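Local coordinates for protein putative xanthine dehydrogenase YAGS fad-binding subunit (Escherichia coli, PDB 5G5G) that carries the molybdenum and pterin cytosine dinucleotide cofactor of a three-chain periplasmic enzyme that probably oxidises aldehydes, at residues H187-P192 and G240-K245; L206-Q211 and I233-I238; R249-L254 and V268-P273; T280-T285 and N347-P352. All coordinates share one frame; numbering follows the deposited sequence.

These four contacts are a worked example of how loops at an active site are joined to one another and to a neighbouring sheet. Contact 1 lies at the cofactor and touches each of the other three, its centre about 12 Å from those of contacts 3 and 4 and about 13 Å from that of contact 2. Contacts 1 and 4 both touch the pterin cofactor and the ligand atoms of the molybdenum group, and they are joined where His-187 NE2 lies 2.8 Å from Ala-348 O. Contact 2 meets contact 1 where Gln-211 N lies 2.9 Å from Lys-245 O. Contact 3 is linked to contact 1 by Arg-272, whose NH2 is hydrogen-bonded to Ala-189 O, and also packs on contacts 2 and 4. Contacts 2 and 4, centres about 22 Å apart, do not touch.

Contact 1: residues H187-P192 and G240-K245; sequences HMAMEP and GGFGGK. With MCN (pterin cytosine dinucleotide), chain Y; MOS (dioxothiomolybdenum(VI) ion), chain Z.
His-187, Ala-189 and Glu-191 meet the segment Gly-240 to Lys-245 in a buried loop-to-loop contact, between the loop that precedes strand 194-200 and the one that follows strand 231-234. Gly-244 lies over the His-187 ring, its CA 3.4 Å from the ring centroid in a CH-pi contact; a CB there would run into the ring. Phe-242 O sits at the edge of the same imidazole, whose NE2 is hydrogen-bonded to Ala-348 O. Phe-242 has CG anti to its own carbonyl carbon (chi1 -47°), which lays one ring face against the pterin, CE1 standing 3.4 Å from N3' of the cofactor, while CE2 at the ring's edge meets Ala-189 CA. A serine in place of Phe-242 would probably open a gap between Ala-189 and the pterin and take away the packing on that face of the heterocycle. Further on, the extended Lys-245 side chain crosses that of Glu-191 at about a right angle. Its NZ bonds to Glu-191 O at 2.8 Å and Gly-240 O at 2.9 Å, and makes a salt bridge to Glu-191 OE1 whose hydrogen bond is weak (3.3 Å); OE1 also bonds to Ser-209. The type I' turn from Gly-241 to Gly-244 presents two amides, Gly-241 N (2.7 Å) and Phe-242 N (2.8 Å), to the pterin oxygen O4'. This glycine-rich loop, Gly-Gly-Phe-Gly-Gly, is characteristic of the cofactor site in the xanthine oxidase family.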
# COMPACT_ATOMS: atom_id res chain seq x y z
N HIS C 187 1.63 3.84 6.04
CA HIS C 187 2.67 3.64 5.02
C HIS C 187 2.33 2.52 4.05
O HIS C 187 2.50 2.63 2.83
CB HIS C 187 4.01 3.37 5.67
CG HIS C 187 4.31 4.32 6.76
ND1 HIS C 187 3.86 4.12 8.06
CD2 HIS C 187 4.97 5.50 6.76
CE1 HIS C 187 4.22 5.14 8.80
NE2 HIS C 187 4.91 5.99 8.04
N MET C 188 1.82 1.42 4.62
CA MET C 188 1.47 0.24 3.85
C MET C 188 2.62 -0.25 2.98
O MET C 188 2.42 -0.71 1.85
CB MET C 188 0.24 0.46 2.98
CG MET C 188 -0.95 1.09 3.67
SD MET C 188 -1.74 0.04 4.91
CE MET C 188 -2.49 -1.15 3.97
N ALA C 189 3.85 -0.19 3.49
CA ALA C 189 4.98 -0.74 2.73
C ALA C 189 4.74 -2.21 2.50
O ALA C 189 4.25 -2.90 3.41
CB ALA C 189 6.30 -0.54 3.48
N MET C 190 5.05 -2.69 1.30
CA MET C 190 4.59 -4.02 0.92
C MET C 190 5.29 -5.10 1.71
O MET C 190 4.72 -6.15 1.89
CB MET C 190 4.73 -4.24 -0.58
CG MET C 190 3.88 -5.38 -1.13
SD MET C 190 2.12 -5.25 -0.82
CE MET C 190 1.79 -3.61 -1.36
N GLU C 191 6.52 -4.85 2.19
CA GLU C 191 7.16 -5.79 3.13
C GLU C 191 6.73 -5.45 4.54
O GLU C 191 7.07 -4.39 5.06
CB GLU C 191 8.71 -5.77 2.99
CG GLU C 191 9.44 -6.71 3.96
CD GLU C 191 10.91 -6.33 4.17
OE1 GLU C 191 11.32 -5.18 3.87
OE2 GLU C 191 11.63 -7.21 4.68
N PRO C 192 6.06 -6.41 5.22
CA PRO C 192 5.76 -6.20 6.61
C PRO C 192 7.05 -6.04 7.37
O PRO C 192 8.07 -6.70 7.03
CB PRO C 192 5.07 -7.56 7.01
CG PRO C 192 4.43 -8.06 5.76
CD PRO C 192 5.47 -7.66 4.71
N GLY C 240 10.34 -1.35 0.85
CA GLY C 240 9.60 -0.12 1.06
C GLY C 240 9.56 0.29 2.51
O GLY C 240 9.63 -0.54 3.42
N GLY C 241 9.44 1.60 2.76
CA GLY C 241 9.33 2.13 4.12
C GLY C 241 8.48 3.40 4.21
O GLY C 241 7.56 3.49 5.03
N PHE C 242 8.81 4.35 3.37
CA PHE C 242 8.06 5.62 3.25
C PHE C 242 8.00 6.40 4.57
O PHE C 242 7.04 7.16 4.82
CB PHE C 242 6.66 5.39 2.66
CG PHE C 242 6.67 4.53 1.46
CD1 PHE C 242 7.14 5.01 0.24
CD2 PHE C 242 6.34 3.16 1.56
CE1 PHE C 242 7.21 4.17 -0.87
CE2 PHE C 242 6.41 2.34 0.46
CZ PHE C 242 6.88 2.83 -0.75
N GLY C 243 9.02 6.25 5.41
CA GLY C 243 9.05 6.86 6.75
C GLY C 243 8.76 5.89 7.88
O GLY C 243 9.22 6.10 9.00
N GLY C 244 8.01 4.86 7.56
CA GLY C 244 7.58 3.86 8.51
C GLY C 244 8.65 2.96 9.05
O GLY C 244 8.42 2.18 10.00
N LYS C 245 9.80 2.98 8.41
CA LYS C 245 10.94 2.19 8.83
C LYS C 245 12.15 3.03 9.13
O LYS C 245 13.25 2.54 9.18
CB LYS C 245 11.24 1.11 7.78
CG LYS C 245 10.15 0.04 7.71
CD LYS C 245 10.40 -0.93 6.60
CE LYS C 245 9.20 -1.86 6.35
NZ LYS C 245 9.39 -2.81 5.21
N1 MCN Y . 17.64 10.72 -7.26
C2 MCN Y . 18.41 10.96 -8.49
N3 MCN Y . 18.92 12.39 -8.33
C4 MCN Y . 18.68 13.34 -7.44
C5 MCN Y . 17.97 12.81 -6.22
C6 MCN Y . 17.45 11.62 -6.24
O2 MCN Y . 18.63 10.28 -9.35
N4 MCN Y . 19.06 14.57 -7.44
C1' MCN Y . 16.91 9.47 -7.33
C2D MCN Y . 17.85 8.23 -7.08
O2' MCN Y . 17.31 7.08 -7.72
C3' MCN Y . 17.73 8.16 -5.64
C4D MCN Y . 16.24 8.45 -5.17
O4D MCN Y . 15.93 9.42 -6.29
O3' MCN Y . 18.11 6.91 -4.96
C5' MCN Y . 15.88 9.09 -3.96
O5' MCN Y . 16.87 9.95 -3.46
PA MCN Y . 16.47 10.99 -2.39
O1A MCN Y . 17.77 11.53 -1.79
O2A MCN Y . 15.44 11.92 -2.93
O3A MCN Y . 15.71 10.08 -1.20
PB MCN Y . 16.48 9.28 -0.07
O1B MCN Y . 16.72 10.15 1.09
O2B MCN Y . 17.63 8.54 -0.68
O3B MCN Y . 15.39 8.19 0.21
C10 MCN Y . 14.28 8.49 1.16
C9' MCN Y . 13.00 8.84 0.50
C8' MCN Y . 11.97 9.27 1.68
S8' MCN Y . 12.47 10.28 2.92
C7' MCN Y . 10.89 8.66 1.69
S7' MCN Y . 9.72 8.85 3.03
C6' MCN Y . 10.34 7.87 0.47
C7 MCN Y . 11.36 8.19 -0.73
O9' MCN Y . 12.66 7.91 -0.40
N5' MCN Y . 10.55 6.39 0.89
C4A MCN Y . 10.50 5.34 -0.18
N8' MCN Y . 11.01 7.26 -1.83
C4B MCN Y . 10.82 5.95 -1.59
N1' MCN Y . 10.67 5.09 -2.67
C2' MCN Y . 10.70 3.70 -2.54
N2' MCN Y . 10.55 2.92 -3.50
N3' MCN Y . 10.41 3.24 -1.28
C4' MCN Y . 10.48 3.87 -0.05
O4' MCN Y . 10.30 3.52 1.13
MO MOS Z . 10.96 9.91 4.66
S MOS Z . 9.11 10.44 5.96
O1 MOS Z . 11.49 8.52 5.64
O2 MOS Z . 11.72 11.55 5.73

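Contact 2: residues L206-Q211 and I233-I238; sequences LWTSNQ and IISPYI
The indole of Trp-207 has Ile-234 over one face: CD1 stands 3.7 Å above the ring plane, offset toward the rim, in a CH-pi contact with the five-membered ring. Ile-234 CG2 approaches Trp-207 CD1 to 3.6 Å, the two side chains lying side by side and pointing the same way. The indole also meets the ring of Trp-41, with the planes at about 40°. Leu-206 and Ile-233 make a second such pair on the other face of the sheet, and Ile-233 CG2 also meets the methyl CG2 of Thr-208. Between these layers runs parallel pairing, with Ile-234 N bonded to Leu-206 O and Thr-208 N to Ile-234 O, each at 2.8 Å.

Where the pairing ends, Ser-235 takes over. With OG anti to the backbone N (chi1 -164°), the hydroxyl reaches across and donates to Thr-208 O at 2.7 Å, from above the carbonyl plane, and accepts from Asn-210 N at 3.2 Å. With alanine in place of Ser-235, the Asn-210 amide and the Thr-208 carbonyl would probably each lose a partner, so that the two segments could part just beyond the strands. Ile-238 continues the contact, its CD1 lying 3.3 Å from Asn-210 O.

Gln-211, at the end of 206-211, sends NE2 to an oxygen of the molybdenum group. Strand 203-208, helix 213-224 and strand 231-234 form a beta-alpha-beta crossover at one edge of a mixed sheet, and the loop after its first strand here runs directly into the molybdenum site.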
# COMPACT_ATOMS: atom_id res chain seq x y z
N LEU C 206 21.40 -8.56 13.96
CA LEU C 206 19.99 -8.39 13.62
C LEU C 206 19.90 -8.13 12.13
O LEU C 206 20.43 -7.12 11.63
CB LEU C 206 19.37 -7.22 14.38
CG LEU C 206 17.84 -7.19 14.29
CD1 LEU C 206 17.20 -8.09 15.37
CD2 LEU C 206 17.26 -5.80 14.41
N TRP C 207 19.20 -9.01 11.43
CA TRP C 207 18.80 -8.79 10.06
C TRP C 207 17.43 -8.16 10.15
O TRP C 207 16.53 -8.65 10.87
CB TRP C 207 18.69 -10.10 9.32
CG TRP C 207 20.01 -10.80 9.05
CD1 TRP C 207 20.70 -10.79 7.89
CD2 TRP C 207 20.79 -11.60 9.96
NE1 TRP C 207 21.86 -11.55 8.00
CE2 TRP C 207 21.93 -12.06 9.26
CE3 TRP C 207 20.60 -12.02 11.30
CZ2 TRP C 207 22.90 -12.91 9.85
CZ3 TRP C 207 21.60 -12.80 11.89
CH2 TRP C 207 22.72 -13.27 11.17
N THR C 208 17.23 -7.05 9.46
CA THR C 208 16.00 -6.31 9.67
C THR C 208 15.62 -5.54 8.42
O THR C 208 16.29 -5.66 7.37
CB THR C 208 16.18 -5.36 10.92
OG1 THR C 208 14.92 -4.80 11.34
CG2 THR C 208 17.16 -4.26 10.59
N SER C 209 14.52 -4.78 8.53
CA SER C 209 13.99 -3.95 7.46
C SER C 209 13.96 -2.52 8.04
O SER C 209 13.11 -2.21 8.86
CB SER C 209 12.59 -4.44 7.04
OG SER C 209 12.15 -3.75 5.88
N ASN C 210 14.99 -1.72 7.73
CA ASN C 210 15.17 -0.44 8.39
C ASN C 210 15.87 0.53 7.43
O ASN C 210 16.83 0.15 6.80
CB ASN C 210 15.95 -0.64 9.70
CG ASN C 210 15.87 0.58 10.61
OD1 ASN C 210 16.34 1.64 10.26
ND2 ASN C 210 15.21 0.44 11.75
N GLN C 211 15.40 1.77 7.40
CA GLN C 211 15.91 2.81 6.53
C GLN C 211 17.22 3.44 7.06
O GLN C 211 17.95 4.09 6.27
CB GLN C 211 14.88 3.94 6.40
CG GLN C 211 13.54 3.54 5.77
CD GLN C 211 12.46 4.60 5.76
OE1 GLN C 211 11.28 4.35 6.03
NE2 GLN C 211 12.87 5.83 5.44
N ILE C 233 23.82 -4.56 12.65
CA ILE C 233 22.55 -4.46 11.96
C ILE C 233 22.78 -4.70 10.46
O ILE C 233 23.70 -4.09 9.86
CB ILE C 233 21.92 -3.05 12.19
CG1 ILE C 233 21.72 -2.70 13.67
CG2 ILE C 233 20.64 -2.89 11.40
CD1 ILE C 233 20.85 -3.66 14.45
N ILE C 234 21.88 -5.47 9.83
CA ILE C 234 21.97 -5.85 8.43
C ILE C 234 20.61 -5.65 7.75
O ILE C 234 19.63 -6.16 8.22
CB ILE C 234 22.41 -7.35 8.31
CG1 ILE C 234 23.76 -7.51 8.99
CG2 ILE C 234 22.40 -7.79 6.87
CD1 ILE C 234 24.26 -8.93 9.08
N SER C 235 20.57 -4.77 6.73
CA SER C 235 19.36 -4.53 5.96
C SER C 235 19.70 -4.12 4.50
O SER C 235 19.52 -2.94 4.13
CB SER C 235 18.54 -3.45 6.69
OG SER C 235 17.22 -3.45 6.20
N PRO C 236 20.20 -5.06 3.69
CA PRO C 236 20.65 -4.71 2.33
C PRO C 236 19.52 -4.49 1.36
O PRO C 236 19.69 -3.79 0.37
CB PRO C 236 21.55 -5.92 1.93
CG PRO C 236 20.96 -7.07 2.71
CD PRO C 236 20.58 -6.45 4.04
N TYR C 237 18.37 -5.11 1.62
CA TYR C 237 17.14 -4.96 0.82
C TYR C 237 15.94 -4.72 1.71
O TYR C 237 15.71 -5.47 2.67
CB TYR C 237 16.89 -6.17 -0.11
CG TYR C 237 18.02 -6.36 -1.05
CD1 TYR C 237 18.18 -5.53 -2.14
CD2 TYR C 237 19.00 -7.33 -0.80
CE1 TYR C 237 19.27 -5.66 -2.98
CE2 TYR C 237 20.10 -7.44 -1.63
CZ TYR C 237 20.21 -6.59 -2.70
OH TYR C 237 21.30 -6.72 -3.50
N ILE C 238 15.19 -3.66 1.41
CA ILE C 238 14.05 -3.21 2.21
C ILE C 238 12.88 -3.08 1.25
O ILE C 238 13.00 -2.40 0.22
CB ILE C 238 14.33 -1.86 2.85
CG1 ILE C 238 15.42 -2.03 3.88
CG2 ILE C 238 13.08 -1.23 3.50
CD1 ILE C 238 16.55 -1.11 3.76

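Contact 3: residues R249-L254 and V268-P273; sequences RSDALL and VMLPRP
Leu-270 and Asp-251 bury about equal areas, with Val-268 close behind, and between them they account for most of this contact, which has no hydrogen bond across it. Leu-270 comes in with its branched end: CD2 lies 3.9 Å from Asp-251 CB and equally near Asp-251 N, at the first turn of helix 250-262. With CG anti to the carbonyl carbon (chi1 -54°), both methyls are directed at the start of the helix.

Asp-251 takes part through its methylene and backbone, not its carboxylate. Its CB also stands 3.9 Å from Val-268 O, and OD2 is hydrogen-bonded to Ser-195 on the neighbouring strand 194-200. The acid is thus gripped by the sheet at its polar end while its apolar base packs on Leu-270.

Val-268 meets the backbone of the same residue. Its CB lies 3.9 Å from Asp-251 O and its CG1 4.1 Å from Asp-251 CA, so the isopropyl group rests against the backbone of Asp-251. Leu-254, one turn on, approaches more loosely, with Val-268 CG2 4.5 Å from its carbonyl carbon. Ile-53 and Leu-114, from strands 49-55 and 111-117, touch both Leu-254 and Val-268, extending the apolar layer between helix and sheet.

Arg-249 holds the N-cap position of the helix. The start of the helix is packed against the end of strand 266-269 and the residues just after it. Strand 231-234, helix 250-262 and strand 266-269 follow one another in the chain, and the two strands run parallel in the sheet with strands 203-208 and 194-200 between them: a beta-alpha-beta crossover that spans two intervening strands.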
# COMPACT_ATOMS: atom_id res chain seq x y z
N ARG C 249 11.28 -0.65 15.51
CA ARG C 249 9.91 -1.07 15.80
C ARG C 249 9.92 -2.40 16.62
O ARG C 249 10.97 -2.97 16.90
CB ARG C 249 9.16 -1.23 14.49
CG ARG C 249 9.11 0.04 13.64
CD ARG C 249 7.71 0.70 13.59
NE ARG C 249 7.30 1.14 14.89
CZ ARG C 249 7.63 2.31 15.46
NH1 ARG C 249 8.38 3.20 14.81
NH2 ARG C 249 7.21 2.58 16.68
N SER C 250 8.72 -2.85 16.99
CA SER C 250 8.54 -3.95 17.93
C SER C 250 9.16 -5.27 17.41
O SER C 250 9.59 -6.11 18.21
CB SER C 250 7.06 -4.14 18.23
OG SER C 250 6.31 -4.42 17.06
N ASP C 251 9.16 -5.46 16.08
CA ASP C 251 9.76 -6.70 15.51
C ASP C 251 11.24 -6.91 15.91
O ASP C 251 11.69 -8.02 16.20
CB ASP C 251 9.64 -6.74 13.99
CG ASP C 251 10.35 -5.55 13.32
OD1 ASP C 251 10.05 -4.39 13.71
OD2 ASP C 251 11.22 -5.78 12.43
N ALA C 252 12.02 -5.84 15.79
CA ALA C 252 13.44 -5.84 16.07
C ALA C 252 13.72 -6.09 17.56
O ALA C 252 14.56 -6.92 17.93
CB ALA C 252 14.01 -4.51 15.62
N LEU C 253 13.08 -5.31 18.41
CA LEU C 253 13.21 -5.49 19.83
C LEU C 253 12.83 -6.91 20.24
O LEU C 253 13.60 -7.59 20.94
CB LEU C 253 12.39 -4.49 20.62
CG LEU C 253 12.49 -4.70 22.13
CD1 LEU C 253 13.91 -4.59 22.63
CD2 LEU C 253 11.62 -3.73 22.88
N LEU C 254 11.67 -7.36 19.77
CA LEU C 254 11.17 -8.66 20.28
C LEU C 254 12.02 -9.80 19.73
O LEU C 254 12.30 -10.78 20.47
CB LEU C 254 9.69 -8.83 19.98
CG LEU C 254 8.85 -7.95 20.94
CD1 LEU C 254 7.46 -7.87 20.43
CD2 LEU C 254 8.78 -8.51 22.33
N VAL C 268 10.85 -12.71 13.56
CA VAL C 268 9.56 -12.10 13.91
C VAL C 268 9.12 -11.18 12.77
O VAL C 268 9.89 -10.31 12.35
CB VAL C 268 9.68 -11.23 15.18
CG1 VAL C 268 8.35 -10.55 15.50
CG2 VAL C 268 10.13 -12.09 16.36
N MET C 269 7.91 -11.38 12.26
CA MET C 269 7.29 -10.46 11.31
C MET C 269 6.03 -9.88 11.97
O MET C 269 5.28 -10.62 12.64
CB MET C 269 6.89 -11.21 10.06
CG MET C 269 6.30 -10.32 8.98
SD MET C 269 5.89 -11.24 7.43
CE MET C 269 7.46 -12.00 7.20
N LEU C 270 5.79 -8.61 11.79
CA LEU C 270 4.52 -8.01 12.26
C LEU C 270 3.43 -8.39 11.25
O LEU C 270 3.52 -8.03 10.07
CB LEU C 270 4.63 -6.51 12.38
CG LEU C 270 5.79 -5.97 13.23
CD1 LEU C 270 5.65 -4.47 13.40
CD2 LEU C 270 5.74 -6.62 14.56
N PRO C 271 2.40 -9.10 11.68
CA PRO C 271 1.34 -9.46 10.71
C PRO C 271 0.67 -8.20 10.15
O PRO C 271 0.49 -7.23 10.91
CB PRO C 271 0.36 -10.26 11.57
CG PRO C 271 1.15 -10.70 12.79
CD PRO C 271 2.18 -9.66 13.02
N ARG C 272 0.30 -8.23 8.87
CA ARG C 272 -0.26 -7.06 8.20
C ARG C 272 -1.42 -6.43 9.03
O ARG C 272 -1.44 -5.19 9.16
CB ARG C 272 -0.71 -7.39 6.76
CG ARG C 272 -1.28 -6.21 6.00
CD ARG C 272 -0.32 -5.06 5.83
NE ARG C 272 0.78 -5.47 5.01
CZ ARG C 272 1.83 -4.74 4.70
NH1 ARG C 272 1.96 -3.49 5.20
NH2 ARG C 272 2.75 -5.26 3.90
N PRO C 273 -2.37 -7.22 9.52
CA PRO C 273 -3.46 -6.60 10.31
C PRO C 273 -3.05 -5.83 11.56
O PRO C 273 -3.84 -4.99 12.03
CB PRO C 273 -4.40 -7.77 10.64
CG PRO C 273 -4.02 -8.89 9.74
CD PRO C 273 -2.61 -8.67 9.32

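Contact 4: residues T280-T285 and N347-P352; sequences THRPAT and NAMRAP. With MOS (dioxothiomolybdenum(VI) ion), chain Z; MCN (pterin cytosine dinucleotide), chain Y.
Arg-282 lies against Met-349, joining two loops of the molybdopterin-binding fold, one of which, 347-352, lines the molybdenum pocket. The arginine chain starts out extended and bends at chi3 (-54°), which turns its guanidinium under Met-349: CB of the methionine stands 3.8 Å above the centre of the flat group. The edge meets backbone. NH2 donates almost straight to Arg-350 O, 2.9 Å away at an N-H...O angle of 171°, with the acceptor in the guanidinium plane, while NH1 makes a weaker, strongly bent bond to Met-349 O. NE is hydrogen-bonded to Gln-185 OE1 and NH1 salt-bridged to Glu-317. The guanidinium is thereby fixed against turning, and the carbonyls beside the metal site are held by a buried charge.

At the other end of the contact the side chains of Thr-280 and Asn-347 cross obliquely, their CB atoms 3.8 Å apart. Asn-347 N donates to His-281 O at 2.9 Å, and a water links Thr-280 OG1 to Ala-348 O.

Arg-350 turns to the cofactor instead: its extended chain passes the dithiolene sulfur S7', and a face of its guanidinium lies over pterin N8', while NE bonds to Gly-691 O. The sulfur atom S of the molybdenum group itself is flanked by 347-352, with Ala-348 CB 3.6 Å and Pro-352 CD 3.5 Å from it.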
# COMPACT_ATOMS: atom_id res chain seq x y z
N THR C 280 3.54 3.27 13.20
CA THR C 280 3.24 4.68 13.20
C THR C 280 2.32 5.02 12.01
O THR C 280 2.15 4.21 11.09
CB THR C 280 4.50 5.52 13.09
OG1 THR C 280 5.15 5.33 11.84
CG2 THR C 280 5.47 5.16 14.20
N HIS C 281 1.79 6.23 12.07
CA HIS C 281 0.96 6.76 11.04
C HIS C 281 1.20 8.27 10.83
O HIS C 281 1.61 8.91 11.74
CB HIS C 281 -0.54 6.65 11.43
CG HIS C 281 -0.88 7.33 12.72
ND1 HIS C 281 -1.44 8.58 12.77
CD2 HIS C 281 -0.70 6.95 14.01
CE1 HIS C 281 -1.58 8.95 14.03
NE2 HIS C 281 -1.14 7.98 14.80
N ARG C 282 0.94 8.77 9.64
CA ARG C 282 0.92 10.23 9.49
C ARG C 282 -0.22 10.77 10.39
O ARG C 282 -1.32 10.31 10.26
CB ARG C 282 0.68 10.69 8.07
CG ARG C 282 0.88 12.21 7.94
CD ARG C 282 0.42 12.82 6.62
NE ARG C 282 0.99 12.17 5.44
CZ ARG C 282 2.21 12.38 4.92
NH1 ARG C 282 3.14 13.06 5.57
NH2 ARG C 282 2.57 11.73 3.82
N PRO C 283 0.04 11.78 11.23
CA PRO C 283 -1.06 12.41 11.97
C PRO C 283 -2.02 13.10 11.05
O PRO C 283 -1.60 13.80 10.11
CB PRO C 283 -0.34 13.42 12.86
CG PRO C 283 1.10 12.94 12.93
CD PRO C 283 1.35 12.35 11.61
N ALA C 284 -3.30 12.95 11.34
CA ALA C 284 -4.34 13.78 10.81
C ALA C 284 -4.01 15.23 11.12
O ALA C 284 -3.29 15.52 12.12
CB ALA C 284 -5.70 13.45 11.41
N THR C 285 -4.49 16.13 10.27
CA THR C 285 -4.37 17.56 10.52
C THR C 285 -5.72 18.28 10.40
O THR C 285 -6.63 17.85 9.73
CB THR C 285 -3.33 18.29 9.61
OG1 THR C 285 -3.84 18.35 8.26
CG2 THR C 285 -1.97 17.56 9.63
N ASN C 347 3.84 9.79 13.41
CA ASN C 347 5.23 10.03 13.06
C ASN C 347 5.37 10.20 11.55
O ASN C 347 4.37 10.25 10.81
CB ASN C 347 6.16 8.91 13.61
CG ASN C 347 7.49 9.45 14.14
OD1 ASN C 347 8.16 10.29 13.48
ND2 ASN C 347 7.91 8.94 15.26
N ALA C 348 6.62 10.22 11.10
CA ALA C 348 6.94 10.49 9.70
C ALA C 348 6.29 9.56 8.71
O ALA C 348 6.34 8.32 8.82
CB ALA C 348 8.43 10.44 9.48
N MET C 349 5.75 10.18 7.69
CA MET C 349 5.39 9.53 6.46
C MET C 349 5.78 10.49 5.33
O MET C 349 5.73 11.72 5.53
CB MET C 349 3.92 9.19 6.42
CG MET C 349 3.47 8.51 5.14
SD MET C 349 1.78 7.84 5.33
CE MET C 349 1.25 7.52 3.66
N ARG C 350 6.18 9.89 4.22
CA ARG C 350 6.73 10.60 3.02
C ARG C 350 6.34 12.08 2.97
O ARG C 350 5.16 12.40 2.83
CB ARG C 350 6.29 9.87 1.78
CG ARG C 350 7.11 10.24 0.52
CD ARG C 350 6.68 9.34 -0.60
NE ARG C 350 7.57 9.41 -1.74
CZ ARG C 350 7.65 8.52 -2.74
NH1 ARG C 350 6.83 7.50 -2.78
NH2 ARG C 350 8.52 8.70 -3.73
N ALA C 351 7.33 12.94 3.09
CA ALA C 351 7.17 14.43 3.16
C ALA C 351 6.32 14.83 4.38
O ALA C 351 5.29 15.51 4.26
CB ALA C 351 6.60 15.00 1.87
N PRO C 352 6.80 14.50 5.57
CA PRO C 352 6.10 14.91 6.77
C PRO C 352 5.97 16.43 6.79
O PRO C 352 6.95 17.14 6.46
CB PRO C 352 7.00 14.46 7.93
CG PRO C 352 8.25 13.99 7.30
CD PRO C 352 8.04 13.75 5.87
MO MOS Z . 10.96 9.91 4.66
S MOS Z . 9.11 10.44 5.96
O1 MOS Z . 11.49 8.52 5.64
O2 MOS Z . 11.72 11.55 5.73
N1 MCN Y . 17.64 10.72 -7.26
C2 MCN Y . 18.41 10.96 -8.49
N3 MCN Y . 18.92 12.39 -8.33
C4 MCN Y . 18.68 13.34 -7.44
C5 MCN Y . 17.97 12.81 -6.22
C6 MCN Y . 17.45 11.62 -6.24
O2 MCN Y . 18.63 10.28 -9.35
N4 MCN Y . 19.06 14.57 -7.44
C1' MCN Y . 16.91 9.47 -7.33
C2D MCN Y . 17.85 8.23 -7.08
O2' MCN Y . 17.31 7.08 -7.72
C3' MCN Y . 17.73 8.16 -5.64
C4D MCN Y . 16.24 8.45 -5.17
O4D MCN Y . 15.93 9.42 -6.29
O3' MCN Y . 18.11 6.91 -4.96
C5' MCN Y . 15.88 9.09 -3.96
O5' MCN Y . 16.87 9.95 -3.46
PA MCN Y . 16.47 10.99 -2.39
O1A MCN Y . 17.77 11.53 -1.79
O2A MCN Y . 15.44 11.92 -2.93
O3A MCN Y . 15.71 10.08 -1.20
PB MCN Y . 16.48 9.28 -0.07
O1B MCN Y . 16.72 10.15 1.09
O2B MCN Y . 17.63 8.54 -0.68
O3B MCN Y . 15.39 8.19 0.21
C10 MCN Y . 14.28 8.49 1.16
C9' MCN Y . 13.00 8.84 0.50
C8' MCN Y . 11.97 9.27 1.68
S8' MCN Y . 12.47 10.28 2.92
C7' MCN Y . 10.89 8.66 1.69
S7' MCN Y . 9.72 8.85 3.03
C6' MCN Y . 10.34 7.87 0.47
C7 MCN Y . 11.36 8.19 -0.73
O9' MCN Y . 12.66 7.91 -0.40
N5' MCN Y . 10.55 6.39 0.89
C4A MCN Y . 10.50 5.34 -0.18
N8' MCN Y . 11.01 7.26 -1.83
C4B MCN Y . 10.82 5.95 -1.59
N1' MCN Y . 10.67 5.09 -2.67
C2' MCN Y . 10.70 3.70 -2.54
N2' MCN Y . 10.55 2.92 -3.50
N3' MCN Y . 10.41 3.24 -1.28
C4' MCN Y . 10.48 3.87 -0.05
O4' MCN Y . 10.30 3.52 1.13
O HOH W 1 7.26 6.83 10.98